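Local coordinates for protein quinone oxidoreductase 1 (Escherichia coli, PDB 1QOR) that catalyses the one-electron reduction of quinones to semiquinones with NADPH, working as a homodimer of the zinc-containing alcohol dehydrogenase family, at residues 46-51 with 313-318; 114-119 with 299-304; 178-183 with 318-323; 220-225 with 243-248. One frame throughout, in Å; residues are numbered along the deposited sequence.

Contact 1: 46-51 with 313-318. With NDP (NADPH dihydro-nicotinamide-adenine-dinucleotide phosphate), chain D.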
# COMPACT_ATOMS: atom_id res chain seq x y z
N TYR A 46 -19.31 9.13 -11.04
CA TYR A 46 -19.40 8.11 -9.99
C TYR A 46 -20.62 8.46 -9.07
O TYR A 46 -21.39 7.57 -8.63
CB TYR A 46 -18.14 8.09 -9.13
CG TYR A 46 -16.85 7.79 -9.84
CD1 TYR A 46 -16.81 7.05 -11.03
CD2 TYR A 46 -15.63 8.28 -9.32
CE1 TYR A 46 -15.59 6.83 -11.70
CE2 TYR A 46 -14.41 8.06 -9.98
CZ TYR A 46 -14.39 7.34 -11.17
OH TYR A 46 -13.18 7.19 -11.83
N ILE A 47 -20.74 9.75 -8.76
CA ILE A 47 -21.81 10.25 -7.93
C ILE A 47 -23.17 10.11 -8.63
O ILE A 47 -24.10 9.51 -8.08
CB ILE A 47 -21.47 11.69 -7.52
CG1 ILE A 47 -20.34 11.64 -6.51
CG2 ILE A 47 -22.67 12.42 -6.92
CD1 ILE A 47 -19.76 12.97 -6.32
N ARG A 48 -23.25 10.54 -9.88
CA ARG A 48 -24.48 10.44 -10.65
C ARG A 48 -24.95 8.98 -10.81
O ARG A 48 -26.13 8.70 -10.71
CB ARG A 48 -24.24 11.04 -12.04
CG ARG A 48 -25.47 11.25 -12.91
CD ARG A 48 -25.51 10.24 -14.01
NE ARG A 48 -24.36 10.38 -14.87
CZ ARG A 48 -23.65 9.40 -15.44
NH1 ARG A 48 -23.91 8.12 -15.29
NH2 ARG A 48 -22.59 9.75 -16.12
N SER A 49 -24.02 8.06 -11.08
CA SER A 49 -24.36 6.66 -11.31
C SER A 49 -24.62 5.88 -10.01
O SER A 49 -25.21 4.80 -10.05
CB SER A 49 -23.24 5.95 -12.13
OG SER A 49 -22.12 5.69 -11.31
N GLY A 50 -24.23 6.45 -8.88
CA GLY A 50 -24.44 5.76 -7.63
C GLY A 50 -23.25 5.00 -7.07
O GLY A 50 -23.39 4.40 -6.01
N LEU A 51 -22.10 4.99 -7.74
CA LEU A 51 -20.92 4.30 -7.20
C LEU A 51 -20.55 5.02 -5.92
O LEU A 51 -20.12 4.38 -4.98
CB LEU A 51 -19.74 4.33 -8.18
CG LEU A 51 -18.43 3.60 -7.81
CD1 LEU A 51 -18.65 2.09 -7.72
CD2 LEU A 51 -17.40 3.88 -8.88
N ILE A 313 -20.43 12.04 -23.61
CA ILE A 313 -19.19 12.17 -24.35
C ILE A 313 -17.99 11.77 -23.50
O ILE A 313 -17.15 10.96 -23.95
CB ILE A 313 -19.05 13.58 -24.93
CG1 ILE A 313 -20.09 13.73 -26.04
CG2 ILE A 313 -17.64 13.80 -25.54
CD1 ILE A 313 -20.24 15.15 -26.50
N LEU A 314 -17.92 12.27 -22.27
CA LEU A 314 -16.82 11.93 -21.38
C LEU A 314 -16.72 10.43 -21.21
O LEU A 314 -15.66 9.85 -21.42
CB LEU A 314 -16.99 12.59 -20.01
CG LEU A 314 -15.98 12.23 -18.95
CD1 LEU A 314 -14.62 12.79 -19.33
CD2 LEU A 314 -16.44 12.79 -17.59
N GLU A 315 -17.85 9.80 -20.92
CA GLU A 315 -17.86 8.36 -20.69
C GLU A 315 -17.54 7.50 -21.90
O GLU A 315 -17.07 6.35 -21.75
CB GLU A 315 -19.20 7.92 -20.11
CG GLU A 315 -19.39 8.35 -18.68
CD GLU A 315 -20.67 7.80 -18.07
OE1 GLU A 315 -21.52 7.28 -18.81
OE2 GLU A 315 -20.81 7.85 -16.83
N SER A 316 -17.79 8.04 -23.09
CA SER A 316 -17.54 7.30 -24.31
C SER A 316 -16.04 7.23 -24.66
O SER A 316 -15.66 6.57 -25.62
CB SER A 316 -18.32 7.91 -25.47
OG SER A 316 -17.88 9.25 -25.74
N ARG A 317 -15.21 7.91 -23.88
CA ARG A 317 -13.76 7.91 -24.09
C ARG A 317 -13.33 8.75 -25.30
O ARG A 317 -12.17 8.70 -25.73
CB ARG A 317 -13.23 6.46 -24.22
CG ARG A 317 -13.68 5.54 -23.07
CD ARG A 317 -13.28 4.08 -23.29
NE ARG A 317 -11.84 3.92 -23.21
CZ ARG A 317 -11.20 2.76 -23.06
NH1 ARG A 317 -11.88 1.65 -22.97
NH2 ARG A 317 -9.89 2.74 -22.93
N ALA A 318 -14.24 9.57 -25.80
CA ALA A 318 -13.92 10.38 -26.96
C ALA A 318 -13.36 11.75 -26.62
O ALA A 318 -13.45 12.64 -27.43
CB ALA A 318 -15.15 10.53 -27.84
PA NDP D . -10.32 11.65 -18.20
O1A NDP D . -10.53 12.91 -18.96
O2A NDP D . -8.93 11.15 -18.01
O5B NDP D . -11.23 10.52 -18.75
C5B NDP D . -11.08 9.17 -18.39
C4B NDP D . -10.20 8.50 -19.40
O4B NDP D . -9.92 7.25 -18.78
C3B NDP D . -10.83 8.13 -20.76
O3B NDP D . -10.75 9.27 -21.65
C2B NDP D . -10.11 6.85 -21.12
O2B NDP D . -8.98 7.19 -21.92
C1B NDP D . -9.69 6.22 -19.72
N9A NDP D . -10.48 4.98 -19.62
C8A NDP D . -10.04 3.72 -19.62
N7A NDP D . -11.07 2.87 -19.56
C5A NDP D . -12.13 3.65 -19.54
C6A NDP D . -13.45 3.19 -19.51
N6A NDP D . -13.77 1.91 -19.50
N1A NDP D . -14.38 4.14 -19.51
C2A NDP D . -14.09 5.47 -19.53
N3A NDP D . -12.82 5.90 -19.56
C4A NDP D . -11.82 4.97 -19.57
O3 NDP D . -10.87 12.01 -16.76
PN NDP D . -10.41 12.94 -15.56
O1N NDP D . -9.15 13.70 -15.89
O2N NDP D . -11.62 13.70 -15.06
O5D NDP D . -10.07 11.77 -14.46
C5D NDP D . -9.14 10.71 -14.66
C4D NDP D . -9.22 9.71 -13.55
O4D NDP D . -8.69 10.26 -12.33
C3D NDP D . -10.65 9.26 -13.24
O3D NDP D . -10.67 7.85 -12.99
C2D NDP D . -10.95 10.07 -11.97
O2D NDP D . -11.98 9.48 -11.21
C1D NDP D . -9.65 10.05 -11.22
N1N NDP D . -9.27 11.16 -10.31
C2N NDP D . -8.79 10.88 -9.06
C3N NDP D . -8.43 11.93 -8.23
C7N NDP D . -7.86 11.66 -6.84
O7N NDP D . -7.50 12.59 -6.12
N7N NDP D . -7.80 10.39 -6.51
C4N NDP D . -8.53 13.25 -8.64
C5N NDP D . -9.01 13.52 -9.93
C6N NDP D . -9.39 12.47 -10.75
P2B NDP D . -8.37 6.12 -23.04
O1X NDP D . -7.08 6.71 -23.45
O2X NDP D . -8.21 4.84 -22.33
O3X NDP D . -9.41 6.08 -24.08

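Contact 2: 114-119 with 299-304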
# COMPACT_ATOMS: atom_id res chain seq x y z
N SER A 114 -7.27 32.84 -16.83
CA SER A 114 -8.67 32.98 -17.16
C SER A 114 -9.58 31.98 -16.41
O SER A 114 -9.14 30.91 -15.99
CB SER A 114 -8.85 32.79 -18.64
OG SER A 114 -8.94 31.43 -18.95
N PHE A 115 -10.88 32.29 -16.36
CA PHE A 115 -11.83 31.43 -15.67
C PHE A 115 -11.90 30.08 -16.32
O PHE A 115 -11.99 29.08 -15.62
CB PHE A 115 -13.24 32.04 -15.59
CG PHE A 115 -13.32 33.22 -14.67
CD1 PHE A 115 -12.82 33.14 -13.40
CD2 PHE A 115 -13.91 34.40 -15.09
CE1 PHE A 115 -12.91 34.24 -12.52
CE2 PHE A 115 -14.01 35.49 -14.23
CZ PHE A 115 -13.50 35.41 -12.95
N GLU A 116 -11.82 30.05 -17.66
CA GLU A 116 -11.86 28.79 -18.40
C GLU A 116 -10.60 27.96 -18.17
O GLU A 116 -10.65 26.72 -18.19
CB GLU A 116 -12.01 29.06 -19.89
CG GLU A 116 -13.29 29.78 -20.27
CD GLU A 116 -13.68 29.58 -21.74
OE1 GLU A 116 -12.82 29.14 -22.55
OE2 GLU A 116 -14.86 29.84 -22.08
N GLN A 117 -9.46 28.63 -17.96
CA GLN A 117 -8.20 27.93 -17.72
C GLN A 117 -8.20 27.35 -16.33
O GLN A 117 -7.67 26.26 -16.10
CB GLN A 117 -6.99 28.86 -17.81
CG GLN A 117 -6.61 29.26 -19.19
CD GLN A 117 -5.48 30.27 -19.18
OE1 GLN A 117 -5.54 31.29 -18.47
NE2 GLN A 117 -4.41 29.97 -19.91
N ALA A 118 -8.75 28.12 -15.41
CA ALA A 118 -8.83 27.73 -14.01
C ALA A 118 -9.74 26.51 -13.81
O ALA A 118 -9.33 25.53 -13.19
CB ALA A 118 -9.29 28.91 -13.18
N ALA A 119 -10.94 26.54 -14.39
CA ALA A 119 -11.88 25.43 -14.26
C ALA A 119 -11.45 24.20 -15.08
O ALA A 119 -12.04 23.10 -14.94
CB ALA A 119 -13.29 25.88 -14.70
N GLN A 299 -14.99 22.16 -28.88
CA GLN A 299 -15.98 21.10 -28.92
C GLN A 299 -16.20 20.49 -27.55
O GLN A 299 -17.17 19.75 -27.33
CB GLN A 299 -15.56 20.00 -29.91
N GLN A 300 -15.29 20.77 -26.63
CA GLN A 300 -15.41 20.23 -25.28
C GLN A 300 -15.93 21.25 -24.28
O GLN A 300 -15.70 21.12 -23.07
CB GLN A 300 -14.09 19.56 -24.85
CG GLN A 300 -13.91 18.22 -25.55
CD GLN A 300 -12.71 17.40 -25.12
OE1 GLN A 300 -12.33 16.46 -25.82
NE2 GLN A 300 -12.14 17.68 -23.94
N LYS A 301 -16.57 22.30 -24.78
CA LYS A 301 -17.19 23.32 -23.92
C LYS A 301 -18.66 23.13 -24.19
O LYS A 301 -19.06 23.04 -25.35
CB LYS A 301 -16.80 24.74 -24.28
CG LYS A 301 -15.39 25.10 -23.94
CD LYS A 301 -15.07 26.51 -24.39
CE LYS A 301 -13.57 26.70 -24.43
NZ LYS A 301 -13.21 28.05 -24.93
N TYR A 302 -19.45 22.98 -23.14
CA TYR A 302 -20.87 22.74 -23.29
C TYR A 302 -21.66 23.71 -22.45
O TYR A 302 -21.19 24.18 -21.40
CB TYR A 302 -21.20 21.34 -22.81
CG TYR A 302 -20.31 20.26 -23.34
CD1 TYR A 302 -19.12 19.94 -22.72
CD2 TYR A 302 -20.69 19.51 -24.45
CE1 TYR A 302 -18.32 18.89 -23.17
CE2 TYR A 302 -19.90 18.45 -24.91
CZ TYR A 302 -18.72 18.15 -24.27
OH TYR A 302 -17.97 17.09 -24.70
N PRO A 303 -22.85 24.11 -22.94
CA PRO A 303 -23.67 25.04 -22.14
C PRO A 303 -24.00 24.26 -20.82
O PRO A 303 -24.12 23.03 -20.85
CB PRO A 303 -24.96 25.16 -22.99
CG PRO A 303 -24.53 24.76 -24.39
CD PRO A 303 -23.52 23.70 -24.20
N LEU A 304 -24.15 24.93 -19.68
CA LEU A 304 -24.51 24.22 -18.44
C LEU A 304 -25.70 23.26 -18.60
O LEU A 304 -25.67 22.12 -18.12
CB LEU A 304 -24.85 25.22 -17.32
CG LEU A 304 -25.50 24.67 -16.04
CD1 LEU A 304 -24.70 23.54 -15.47
CD2 LEU A 304 -25.56 25.76 -15.00

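Contact 3: 178-183 with 318-323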
# COMPACT_ATOMS: atom_id res chain seq x y z
N ALA A 178 -2.31 9.01 -28.44
CA ALA A 178 -0.88 8.77 -28.29
C ALA A 178 -0.10 10.02 -28.76
O ALA A 178 0.80 10.52 -28.06
CB ALA A 178 -0.46 7.56 -29.05
N GLN A 179 -0.51 10.59 -29.89
CA GLN A 179 0.17 11.78 -30.39
C GLN A 179 0.02 12.99 -29.48
O GLN A 179 0.96 13.78 -29.30
CB GLN A 179 -0.30 12.09 -31.81
CG GLN A 179 0.20 11.05 -32.81
CD GLN A 179 1.74 10.88 -32.80
OE1 GLN A 179 2.50 11.87 -32.74
NE2 GLN A 179 2.19 9.63 -32.83
N SER A 180 -1.18 13.20 -28.94
CA SER A 180 -1.40 14.34 -28.07
C SER A 180 -0.52 14.22 -26.83
O SER A 180 0.11 15.20 -26.41
CB SER A 180 -2.85 14.42 -27.66
OG SER A 180 -3.64 14.39 -28.83
N ALA A 181 -0.44 13.00 -26.29
CA ALA A 181 0.37 12.73 -25.09
C ALA A 181 1.87 13.01 -25.35
O ALA A 181 2.55 13.67 -24.53
CB ALA A 181 0.17 11.28 -24.64
N LEU A 182 2.39 12.55 -26.48
CA LEU A 182 3.80 12.78 -26.81
C LEU A 182 4.05 14.28 -26.98
O LEU A 182 4.95 14.86 -26.41
CB LEU A 182 4.18 11.99 -28.07
CG LEU A 182 4.29 10.47 -27.89
CD1 LEU A 182 4.14 9.78 -29.18
CD2 LEU A 182 5.61 10.13 -27.29
N LYS A 183 3.11 14.94 -27.63
CA LYS A 183 3.18 16.37 -27.85
C LYS A 183 3.20 17.06 -26.51
O LYS A 183 3.99 17.97 -26.30
CB LYS A 183 1.95 16.76 -28.62
CG LYS A 183 2.11 17.99 -29.43
CD LYS A 183 1.16 17.89 -30.67
N ALA A 318 -14.24 9.57 -25.80
CA ALA A 318 -13.92 10.38 -26.96
C ALA A 318 -13.36 11.75 -26.62
O ALA A 318 -13.45 12.64 -27.43
CB ALA A 318 -15.15 10.53 -27.84
N THR A 319 -12.77 11.95 -25.46
CA THR A 319 -12.26 13.29 -25.19
C THR A 319 -10.76 13.24 -24.97
O THR A 319 -10.16 12.17 -24.81
CB THR A 319 -12.94 13.92 -23.91
OG1 THR A 319 -12.66 13.10 -22.76
CG2 THR A 319 -14.46 14.07 -24.10
N GLN A 320 -10.15 14.42 -24.93
CA GLN A 320 -8.73 14.53 -24.66
C GLN A 320 -8.67 15.79 -23.87
O GLN A 320 -9.40 16.74 -24.18
CB GLN A 320 -7.90 14.65 -25.94
CG GLN A 320 -7.84 13.34 -26.71
CD GLN A 320 -7.06 13.47 -28.02
OE1 GLN A 320 -6.24 14.37 -28.17
NE2 GLN A 320 -7.33 12.59 -28.95
N GLY A 321 -7.89 15.77 -22.81
CA GLY A 321 -7.77 16.93 -21.96
C GLY A 321 -9.08 17.18 -21.25
O GLY A 321 -9.95 16.33 -21.21
N SER A 322 -9.22 18.40 -20.75
CA SER A 322 -10.38 18.85 -20.02
C SER A 322 -11.60 19.34 -20.82
O SER A 322 -11.51 19.70 -22.01
CB SER A 322 -9.93 19.94 -19.08
OG SER A 322 -8.90 19.47 -18.23
N SER A 323 -12.76 19.26 -20.16
CA SER A 323 -14.06 19.70 -20.67
C SER A 323 -14.55 20.77 -19.71
O SER A 323 -14.07 20.89 -18.55
CB SER A 323 -15.08 18.56 -20.70
OG SER A 323 -14.79 17.58 -21.69

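Contact 4: 220-225 with 243-248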
# COMPACT_ATOMS: atom_id res chain seq x y z
N ASP A 220 -9.83 -2.69 -15.23
CA ASP A 220 -9.21 -3.24 -16.45
C ASP A 220 -7.70 -3.41 -16.45
O ASP A 220 -7.20 -4.36 -17.05
CB ASP A 220 -9.65 -2.47 -17.70
CG ASP A 220 -11.11 -2.70 -18.05
OD1 ASP A 220 -11.79 -3.58 -17.43
OD2 ASP A 220 -11.62 -2.00 -18.96
N THR A 221 -6.98 -2.59 -15.69
CA THR A 221 -5.53 -2.63 -15.71
C THR A 221 -4.83 -3.11 -14.46
O THR A 221 -3.59 -3.22 -14.42
CB THR A 221 -4.98 -1.22 -16.04
OG1 THR A 221 -5.63 -0.23 -15.20
CG2 THR A 221 -5.24 -0.88 -17.52
N TRP A 222 -5.61 -3.41 -13.44
CA TRP A 222 -5.09 -3.85 -12.16
C TRP A 222 -3.93 -4.86 -12.21
O TRP A 222 -2.84 -4.61 -11.69
CB TRP A 222 -6.26 -4.38 -11.28
CG TRP A 222 -5.83 -4.97 -9.91
CD1 TRP A 222 -5.90 -6.28 -9.54
CD2 TRP A 222 -5.21 -4.27 -8.80
NE1 TRP A 222 -5.37 -6.43 -8.29
CE2 TRP A 222 -4.93 -5.22 -7.81
CE3 TRP A 222 -4.88 -2.92 -8.56
CZ2 TRP A 222 -4.33 -4.88 -6.58
CZ3 TRP A 222 -4.29 -2.58 -7.33
CH2 TRP A 222 -4.02 -3.57 -6.35
N GLU A 223 -4.19 -6.01 -12.79
CA GLU A 223 -3.19 -7.05 -12.87
C GLU A 223 -1.98 -6.65 -13.75
O GLU A 223 -0.81 -6.83 -13.35
CB GLU A 223 -3.86 -8.35 -13.34
CG GLU A 223 -3.87 -9.48 -12.26
CD GLU A 223 -5.21 -9.62 -11.50
OE1 GLU A 223 -6.24 -9.05 -11.99
OE2 GLU A 223 -5.23 -10.32 -10.43
N ARG A 224 -2.26 -6.05 -14.92
CA ARG A 224 -1.19 -5.59 -15.81
C ARG A 224 -0.26 -4.57 -15.10
O ARG A 224 0.97 -4.74 -15.12
CB ARG A 224 -1.76 -5.06 -17.14
CG ARG A 224 -2.23 -6.20 -18.03
CD ARG A 224 -2.91 -5.80 -19.35
NE ARG A 224 -4.14 -5.04 -19.11
CZ ARG A 224 -4.72 -4.26 -20.02
NH1 ARG A 224 -4.21 -4.14 -21.24
NH2 ARG A 224 -5.76 -3.49 -19.67
N SER A 225 -0.84 -3.64 -14.34
CA SER A 225 -0.04 -2.66 -13.64
C SER A 225 0.86 -3.26 -12.56
O SER A 225 2.04 -2.86 -12.42
CB SER A 225 -0.93 -1.60 -13.06
OG SER A 225 -1.50 -0.81 -14.10
N GLY A 243 -14.03 0.95 -13.67
CA GLY A 243 -14.67 0.25 -12.58
C GLY A 243 -13.75 0.22 -11.38
O GLY A 243 -12.53 0.35 -11.55
N ALA A 244 -14.31 0.11 -10.17
CA ALA A 244 -13.49 0.06 -8.96
C ALA A 244 -12.71 -1.25 -8.92
O ALA A 244 -13.06 -2.20 -9.64
CB ALA A 244 -14.37 0.17 -7.70
N VAL A 245 -11.62 -1.29 -8.15
CA VAL A 245 -10.92 -2.56 -8.06
C VAL A 245 -11.39 -3.28 -6.78
O VAL A 245 -11.26 -2.78 -5.67
CB VAL A 245 -9.34 -2.52 -8.33
CG1 VAL A 245 -8.84 -1.14 -8.70
CG2 VAL A 245 -8.54 -3.24 -7.25
N THR A 246 -12.07 -4.39 -7.00
CA THR A 246 -12.65 -5.13 -5.90
C THR A 246 -12.22 -6.57 -5.91
O THR A 246 -11.65 -7.05 -6.88
CB THR A 246 -14.18 -5.09 -6.02
OG1 THR A 246 -14.53 -5.65 -7.28
CG2 THR A 246 -14.71 -3.68 -5.97
N GLY A 247 -12.47 -7.26 -4.81
CA GLY A 247 -12.14 -8.66 -4.73
C GLY A 247 -10.68 -9.00 -4.67
O GLY A 247 -10.29 -10.06 -5.11
N VAL A 248 -9.86 -8.12 -4.13
CA VAL A 248 -8.46 -8.47 -4.07
C VAL A 248 -8.07 -9.26 -2.83
O VAL A 248 -8.68 -9.13 -1.75
CB VAL A 248 -7.49 -7.24 -4.39
CG1 VAL A 248 -8.27 -5.97 -4.71
CG2 VAL A 248 -6.40 -7.05 -3.38

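Contact 1: 46-51 with 313-318
Arg-48 NH2 gives Glu-315 OE2 a salt bridge and hydrogen bond of 2.7 Å that is fairly straight, 162° at the hydrogen. The two side chains reach for each other from opposite directions. The carboxylate oxygen lies at the edge of the guanidinium, close to its plane, but the donor comes to OE2 from well above the carboxylate plane, the two flat groups being turned 68° against each other. This is therefore a single-point grip and not a paired, side-by-side one. Bends at the second and third torsions of Arg-48 swing its guanidinium round so that NH2 meets the end of the extended Glu-315. A second hold on the guanidinium comes from Gly-11 O at NH1.

Beyond this bridge each segment also meets the cofactor. Tyr-46 OH donates to O2D of the NADPH at 2.7 Å, and the tyrosine OH also accepts a hydrogen bond from Asn-240 N. Arg-317 NH2 bonds O2X of the 2'-phosphate at 2.8 Å. A weak addition runs from Arg-317 NE to O3X at 3.4 Å. One face of the Arg-317 guanidinium lies over the adenine, with N7A of the adenine 3.5 Å above the guanidinium plane. Both helices finish in Schellman motifs, through Gly-50 and Arg-317 with positive phi, and the second turn brings Arg-317 beside the phosphate. The pairing of phosphate and adenine contacts on one arginine belongs to an NADPH-binding cleft, here in a medium-chain dehydrogenase/reductase fold.

Contact 2: 114-119 with 299-304
Lys-301 stretches from strand 301-303 toward the first turn of helix 115-135, where Glu-116 receives it. From CB, which points at the helix, the chain runs on fully extended through CG, so that its whole length is spent on spanning the gap; the closest CA atoms of the two segments, those of Glu-116 and Lys-301, are 9.4 Å apart. Lys-301 CD is the first atom to feel the carboxylate, 3.9 Å from Glu-116 OE1. Lys-301 CE passes 3.2 Å from Glu-116 OE1, and Lys-301 NZ ends 2.6 Å from Glu-116 OE1 in a salt bridge and hydrogen bond that uses the syn lone pair. The two side chains cross at about a right angle. Glu-298 OE1 makes a second salt bridge to the ammonium group, which thus has two carboxylate partners.

The strand belongs to the mixed sheet of the GroES-like catalytic domain, where it runs parallel to strand 324-326, and the bridge lies at the protein surface. Glu-116 also packs on Leu-324 and Ile-326 of that neighbouring strand.

The helix turn that carries Glu-116 is closed at its start by a capping box. Ser-114 OG, at the N-cap, accepts from Gln-117 N at 3.0 Å, and Gln-117 OE1 takes the backbone N of Ser-114 at 2.8 Å on a lone pair in the carbonyl plane.

Contact 3: 178-183 with 318-323
Ser-180 OG and Gln-320 OE1 lie 2.7 Å apart, and this one polar meeting is the tight part of the contact. Ser-180 CB adds an approach of 3.4 Å to Gln-320 OE1, so the amide oxygen sits against both atoms of the short side chain. The glutamine reaches across extended beyond CG (chi2 178°) and presents its oxygen to the helix, its nitrogen NE2 standing farther back, 4.1 Å from Ser-180 OG. The serine hydroxyl lies beside the backbone N of its own residue (chi1 -53°), a position that also brings it near Gln-176 O one turn earlier. The hydroxyl thus has two acceptors within reach, and its single proton could serve either.

Away from this point the contact is loose. Gln-179 turns its amide away from the loop, and Leu-182, though exposed, also rests on Val-189. Near the tight end, by contrast, the side chain of Lys-177, which hydrogen-bonds the NADPH, comes within about 3 Å of that of Gln-320 at their nearest atoms.

Helix 175-184, part of the Rossmann domain, leans with Ala-178 and Ala-181 on the same valine of strand 188-191. Facing it, segment 318-323 links helix 307-315, on which Thr-319 packs, to strand 324-326; the backbone of Gly-321 hydrogen-bonds that of Ala-150.

Contact 4: 220-225 with 243-248
Trp-222 and Val-245 meet at about a right angle, the methyl CG2 of the valine standing over one face of the indole. That methyl lies 4.0 Å from the centroid of the six-membered ring and 19° off the ring normal, a CH-pi contact. It is displaced from the centre of the six-membered ring toward CD2 and CE3, and Trp-222 CD2 is its nearest atom at 3.8 Å from Val-245 CG2. The indole is set in place by CG anti to the backbone N (chi1 176°), which carries the ring from the first turn of helix 222-227 toward the loop.

Val-248 comes in differently. Its CG2 approaches obliquely, 4.4 Å from Trp-222 CZ2, so that the two valines, three residues apart in the loop, touch the indole at different places along its length. Both are modelled with nearly eclipsed first torsions, and the exact placing of their methyls is accordingly less certain than the contact itself. Within segment 220-225, Arg-224 NH2 hydrogen-bonds Asp-220 O at 3.1 Å, the donor lying above the carbonyl plane.

Met-235 of strand 233-237 packs on the tryptophan within the Rossmann domain, and Leu-250 of the second subunit packs on both Trp-222 and Val-245. The backbone of Val-245 and Val-248 also makes hydrogen bonds to that subunit. Across the two segments the chemistry is purely apolar: burial and dispersion hold the tryptophan to the loop, while directional bonds from the same loop run to the dimer partner.

In the fold
From the N terminus, helix 42-49 supplies the first half of contact 1, the start of helix 115-135 that of contact 2, and helix 175-184 that of contact 3. Contact 4 then opens and closes within the Rossmann domain, a short loop enclosed by all three others. The C-terminal part settles the rest: strand 301-303 completes contact 2, which lies within contact 1; residues 313-318 complete contact 1; and residues 318-323 complete contact 3, which therefore crosses both. Contacts 1 and 3 share Ala-318, and Gln-300 NE2 of contact 2 probably bonds Gln-320 O and Ser-322 O of contact 3. Contacts 1 and 2 tie the C-terminal chain to the catalytic part, contact 3 to the Rossmann domain.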